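Long-range contact in aminoglycoside phosphotransferase (Mycobacterium smegmatis, PDB 6EF6), which phosphorylates the small amino alcohol (S)-1-amino-2-propanol as a kinase of the aminoacetone utilization microcompartment: residues A[215-224]-A[257-265]. Numbering follows the deposited sequence.
Sequences LEEYGSGPDR and GFGWYFYDF
Trp260 donates its indole N-H to the carbonyl of Gly219, the first residue beyond helix 198-218, where phi turns positive: NE1 and Gly219 O lie 2.9 Å apart, the oxygen in the indole plane and the N-H...O angle 158°. Further along, Tyr261 N hydrogen-bonds to Arg224 O at 3.0 Å, standing above the plane of that carbonyl. One water bridges Tyr218, Arg224 and Phe262, donating to Tyr218 OH and Arg224 O and accepting from Phe262 N; Tyr218 OH is also hydrogen-bonded to Asp299. In the mainly helical C-terminal lobe of this kinase-like fold, the contact joins the loop after a long helix to strand 259-260, a few residues past the sodium-binding Asp252, and to the turn into helix 263-268. Leu215 sets CD2 over one indole face, 3.9 Å from the six-membered ring's centroid and almost on its normal, a CH-pi contact. With CG anti to the backbone N (chi1 -173°), Tyr218 brings CE2 within 3.8 Å of Trp260 CD1; its ring meets the five-membered indole ring obliquely, planes at 39°, neither stacked nor edge-to-face. Arg224 CD rests over one face of the Tyr218 ring, toward its rim, while Arg224 NH1 hydrogen-bonds in plane to Tyr218 O. Tyr261 turns its ring edge to Pro222 O, 3.7 Å from CE2.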
loop_
_atom_site.group_PDB
_atom_site.type_symbol
_atom_site.label_atom_id
_atom_site.label_comp_id
_atom_site.label_asym_id
_atom_site.label_seq_id
_atom_site.Cartn_x
_atom_site.Cartn_y
_atom_site.Cartn_z
ATOM N N LEU A 215 -11.207 12.739 -12.444
ATOM C CA LEU A 215 -9.768 12.868 -12.267
ATOM C C LEU A 215 -9.150 13.866 -13.224
ATOM O O LEU A 215 -8.242 14.612 -12.834
ATOM C CB LEU A 215 -9.066 11.520 -12.383
ATOM C CG LEU A 215 -9.341 10.498 -11.268
ATOM C CD1 LEU A 215 -8.807 9.157 -11.685
ATOM C CD2 LEU A 215 -8.681 10.932 -9.950
ATOM N N GLU A 216 -9.647 13.948 -14.460
ATOM C CA GLU A 216 -9.136 14.934 -15.395
ATOM C C GLU A 216 -9.447 16.336 -14.918
ATOM O O GLU A 216 -8.623 17.248 -15.075
ATOM C CB GLU A 216 -9.722 14.690 -16.784
ATOM C CG GLU A 216 -9.086 13.502 -17.485
ATOM C CD GLU A 216 -9.675 13.253 -18.873
ATOM O OE1 GLU A 216 -10.781 13.773 -19.171
ATOM O OE2 GLU A 216 -9.022 12.530 -19.656
ATOM N N GLU A 217 -10.645 16.555 -14.375
ATOM C CA GLU A 217 -11.022 17.867 -13.876
ATOM C C GLU A 217 -10.233 18.233 -12.609
ATOM O O GLU A 217 -9.781 19.383 -12.453
ATOM C CB GLU A 217 -12.522 17.868 -13.617
ATOM C CG GLU A 217 -13.170 19.115 -12.980
ATOM C CD GLU A 217 -14.669 18.883 -12.696
ATOM O OE1 GLU A 217 -15.018 17.899 -11.994
ATOM O OE2 GLU A 217 -15.510 19.652 -13.210
ATOM N N TYR A 218 -10.073 17.273 -11.701
ATOM C CA TYR A 218 -9.310 17.457 -10.460
ATOM C C TYR A 218 -7.861 17.797 -10.762
ATOM O O TYR A 218 -7.266 18.650 -10.112
ATOM C CB TYR A 218 -9.441 16.168 -9.661
ATOM C CG TYR A 218 -8.877 16.135 -8.271
ATOM C CD1 TYR A 218 -9.356 16.977 -7.290
ATOM C CD2 TYR A 218 -7.907 15.205 -7.929
ATOM C CE1 TYR A 218 -8.905 16.870 -5.995
ATOM C CE2 TYR A 218 -7.445 15.118 -6.617
ATOM C CZ TYR A 218 -7.960 15.939 -5.689
ATOM O OH TYR A 218 -7.449 15.770 -4.398
ATOM N N GLY A 219 -7.310 17.186 -11.804
ATOM C CA GLY A 219 -5.988 17.422 -12.254
ATOM C C GLY A 219 -4.930 16.754 -11.414
ATOM O O GLY A 219 -5.217 15.987 -10.492
ATOM N N SER A 220 -3.698 17.068 -11.719
ATOM C CA SER A 220 -2.562 16.502 -11.032
ATOM C C SER A 220 -1.579 17.575 -10.636
ATOM O O SER A 220 -0.365 17.387 -10.674
ATOM C CB SER A 220 -1.925 15.395 -11.858
ATOM O OG SER A 220 -1.600 15.901 -13.142
ATOM N N GLY A 221 -2.088 18.715 -10.162
ATOM C CA GLY A 221 -1.247 19.793 -9.701
ATOM C C GLY A 221 -0.532 19.430 -8.414
ATOM O O GLY A 221 -0.830 18.416 -7.768
ATOM N N PRO A 222 0.434 20.237 -8.018
ATOM C CA PRO A 222 1.294 19.869 -6.881
ATOM C C PRO A 222 0.583 19.800 -5.546
ATOM O O PRO A 222 1.104 19.140 -4.634
ATOM C CB PRO A 222 2.371 20.979 -6.883
ATOM C CG PRO A 222 1.688 22.119 -7.486
ATOM C CD PRO A 222 0.752 21.569 -8.550
ATOM N N ASP A 223 -0.600 20.435 -5.406
ATOM C CA ASP A 223 -1.408 20.286 -4.209
ATOM C C ASP A 223 -2.168 18.964 -4.133
ATOM O O ASP A 223 -2.627 18.591 -3.062
ATOM C CB ASP A 223 -2.395 21.462 -4.103
ATOM C CG ASP A 223 -3.314 21.618 -5.347
ATOM O OD1 ASP A 223 -2.864 21.448 -6.497
ATOM O OD2 ASP A 223 -4.505 21.953 -5.168
ATOM N N ARG A 224 -2.258 18.240 -5.237
ATOM C CA ARG A 224 -3.113 17.084 -5.359
ATOM C C ARG A 224 -2.374 15.792 -5.704
ATOM O O ARG A 224 -2.983 14.722 -5.592
ATOM C CB ARG A 224 -4.240 17.391 -6.373
ATOM C CG ARG A 224 -5.251 18.355 -5.787
ATOM C CD ARG A 224 -6.226 18.880 -6.783
ATOM N NE ARG A 224 -7.203 19.760 -6.155
ATOM C CZ ARG A 224 -8.155 20.442 -6.768
ATOM N NH1 ARG A 224 -8.332 20.394 -8.081
ATOM N NH2 ARG A 224 -8.943 21.248 -6.067
ATOM N N GLY A 257 5.171 5.643 -4.600
ATOM C CA GLY A 257 5.469 6.263 -5.893
ATOM C C GLY A 257 4.551 7.450 -6.099
ATOM O O GLY A 257 4.039 7.992 -5.146
ATOM N N PHE A 258 4.465 7.911 -7.336
ATOM C CA PHE A 258 3.757 9.156 -7.592
ATOM C C PHE A 258 2.309 8.848 -7.838
ATOM O O PHE A 258 2.002 7.940 -8.590
ATOM C CB PHE A 258 4.445 9.891 -8.747
ATOM C CG PHE A 258 5.844 10.274 -8.405
ATOM C CD1 PHE A 258 6.100 11.373 -7.597
ATOM C CD2 PHE A 258 6.909 9.494 -8.827
ATOM C CE1 PHE A 258 7.397 11.726 -7.268
ATOM C CE2 PHE A 258 8.220 9.845 -8.468
ATOM C CZ PHE A 258 8.441 10.960 -7.678
ATOM N N GLY A 259 1.423 9.604 -7.234
ATOM C CA GLY A 259 -0.003 9.383 -7.386
ATOM C C GLY A 259 -0.790 10.495 -6.722
ATOM O O GLY A 259 -0.199 11.440 -6.206
ATOM N N TRP A 260 -2.118 10.399 -6.763
ATOM C CA TRP A 260 -2.920 11.392 -6.046
ATOM C C TRP A 260 -2.794 11.225 -4.551
ATOM O O TRP A 260 -2.979 10.106 -4.051
ATOM C CB TRP A 260 -4.373 11.359 -6.501
ATOM C CG TRP A 260 -4.591 11.842 -7.908
ATOM C CD1 TRP A 260 -4.700 13.149 -8.302
ATOM C CD2 TRP A 260 -4.653 11.072 -9.117
ATOM N NE1 TRP A 260 -4.844 13.243 -9.649
ATOM C CE2 TRP A 260 -4.832 11.983 -10.183
ATOM C CE3 TRP A 260 -4.653 9.691 -9.393
ATOM C CZ2 TRP A 260 -4.922 11.590 -11.507
ATOM C CZ3 TRP A 260 -4.735 9.311 -10.737
ATOM C CH2 TRP A 260 -4.919 10.255 -11.756
ATOM N N TYR A 261 -2.563 12.325 -3.830
ATOM C CA TYR A 261 -2.472 12.213 -2.372
ATOM C C TYR A 261 -3.665 11.463 -1.778
ATOM O O TYR A 261 -3.503 10.587 -0.920
ATOM C CB TYR A 261 -2.302 13.591 -1.710
ATOM C CG TYR A 261 -0.959 14.218 -1.984
ATOM C CD1 TYR A 261 0.205 13.627 -1.570
ATOM C CD2 TYR A 261 -0.854 15.366 -2.712
ATOM C CE1 TYR A 261 1.457 14.216 -1.848
ATOM C CE2 TYR A 261 0.365 15.957 -3.001
ATOM C CZ TYR A 261 1.521 15.337 -2.577
ATOM O OH TYR A 261 2.745 15.956 -2.866
ATOM N N PHE A 262 -4.879 11.822 -2.183
ATOM C CA PHE A 262 -6.061 11.213 -1.581
ATOM C C PHE A 262 -6.375 9.813 -2.075
ATOM O O PHE A 262 -7.249 9.142 -1.502
ATOM C CB PHE A 262 -7.204 12.228 -1.519
ATOM C CG PHE A 262 -6.855 13.339 -0.579
ATOM C CD1 PHE A 262 -6.846 13.061 0.788
ATOM C CD2 PHE A 262 -6.457 14.579 -0.981
ATOM C CE1 PHE A 262 -6.455 14.016 1.697
ATOM C CE2 PHE A 262 -6.039 15.525 -0.065
ATOM C CZ PHE A 262 -6.052 15.238 1.256
ATOM N N TYR A 263 -5.631 9.294 -3.060
ATOM C CA TYR A 263 -5.699 7.863 -3.298
ATOM C C TYR A 263 -5.300 7.090 -2.053
ATOM O O TYR A 263 -5.791 5.990 -1.842
ATOM C CB TYR A 263 -4.807 7.522 -4.505
ATOM C CG TYR A 263 -4.639 6.036 -4.752
ATOM C CD1 TYR A 263 -5.716 5.199 -5.052
ATOM C CD2 TYR A 263 -3.402 5.447 -4.662
ATOM C CE1 TYR A 263 -5.560 3.850 -5.236
ATOM C CE2 TYR A 263 -3.221 4.066 -4.870
ATOM C CZ TYR A 263 -4.315 3.295 -5.147
ATOM O OH TYR A 263 -4.144 1.946 -5.343
ATOM N N ASP A 264 -4.434 7.645 -1.194
ATOM C CA ASP A 264 -4.112 6.948 0.049
ATOM C C ASP A 264 -5.360 6.655 0.894
ATOM O O ASP A 264 -5.408 5.611 1.599
ATOM C CB ASP A 264 -3.099 7.752 0.869
ATOM C CG ASP A 264 -1.680 7.614 0.401
ATOM O OD1 ASP A 264 -1.282 6.575 -0.159
ATOM O OD2 ASP A 264 -0.917 8.586 0.660
ATOM N N PHE A 265 -6.406 7.503 0.814
ATOM C CA PHE A 265 -7.640 7.161 1.525
ATOM C C PHE A 265 -8.319 5.918 0.937
ATOM O O PHE A 265 -8.838 5.048 1.663
ATOM C CB PHE A 265 -8.680 8.308 1.587
ATOM C CG PHE A 265 -9.944 7.850 2.225
ATOM C CD1 PHE A 265 -9.951 7.511 3.574
ATOM C CD2 PHE A 265 -11.113 7.737 1.476
ATOM C CE1 PHE A 265 -11.083 6.996 4.169
ATOM C CE2 PHE A 265 -12.277 7.248 2.076
ATOM C CZ PHE A 265 -12.272 6.906 3.429
HETATM O O HOH W 1 -5.253 13.974 -4.161
HETATM O O HOH W 2 3.143 17.698 -4.477
#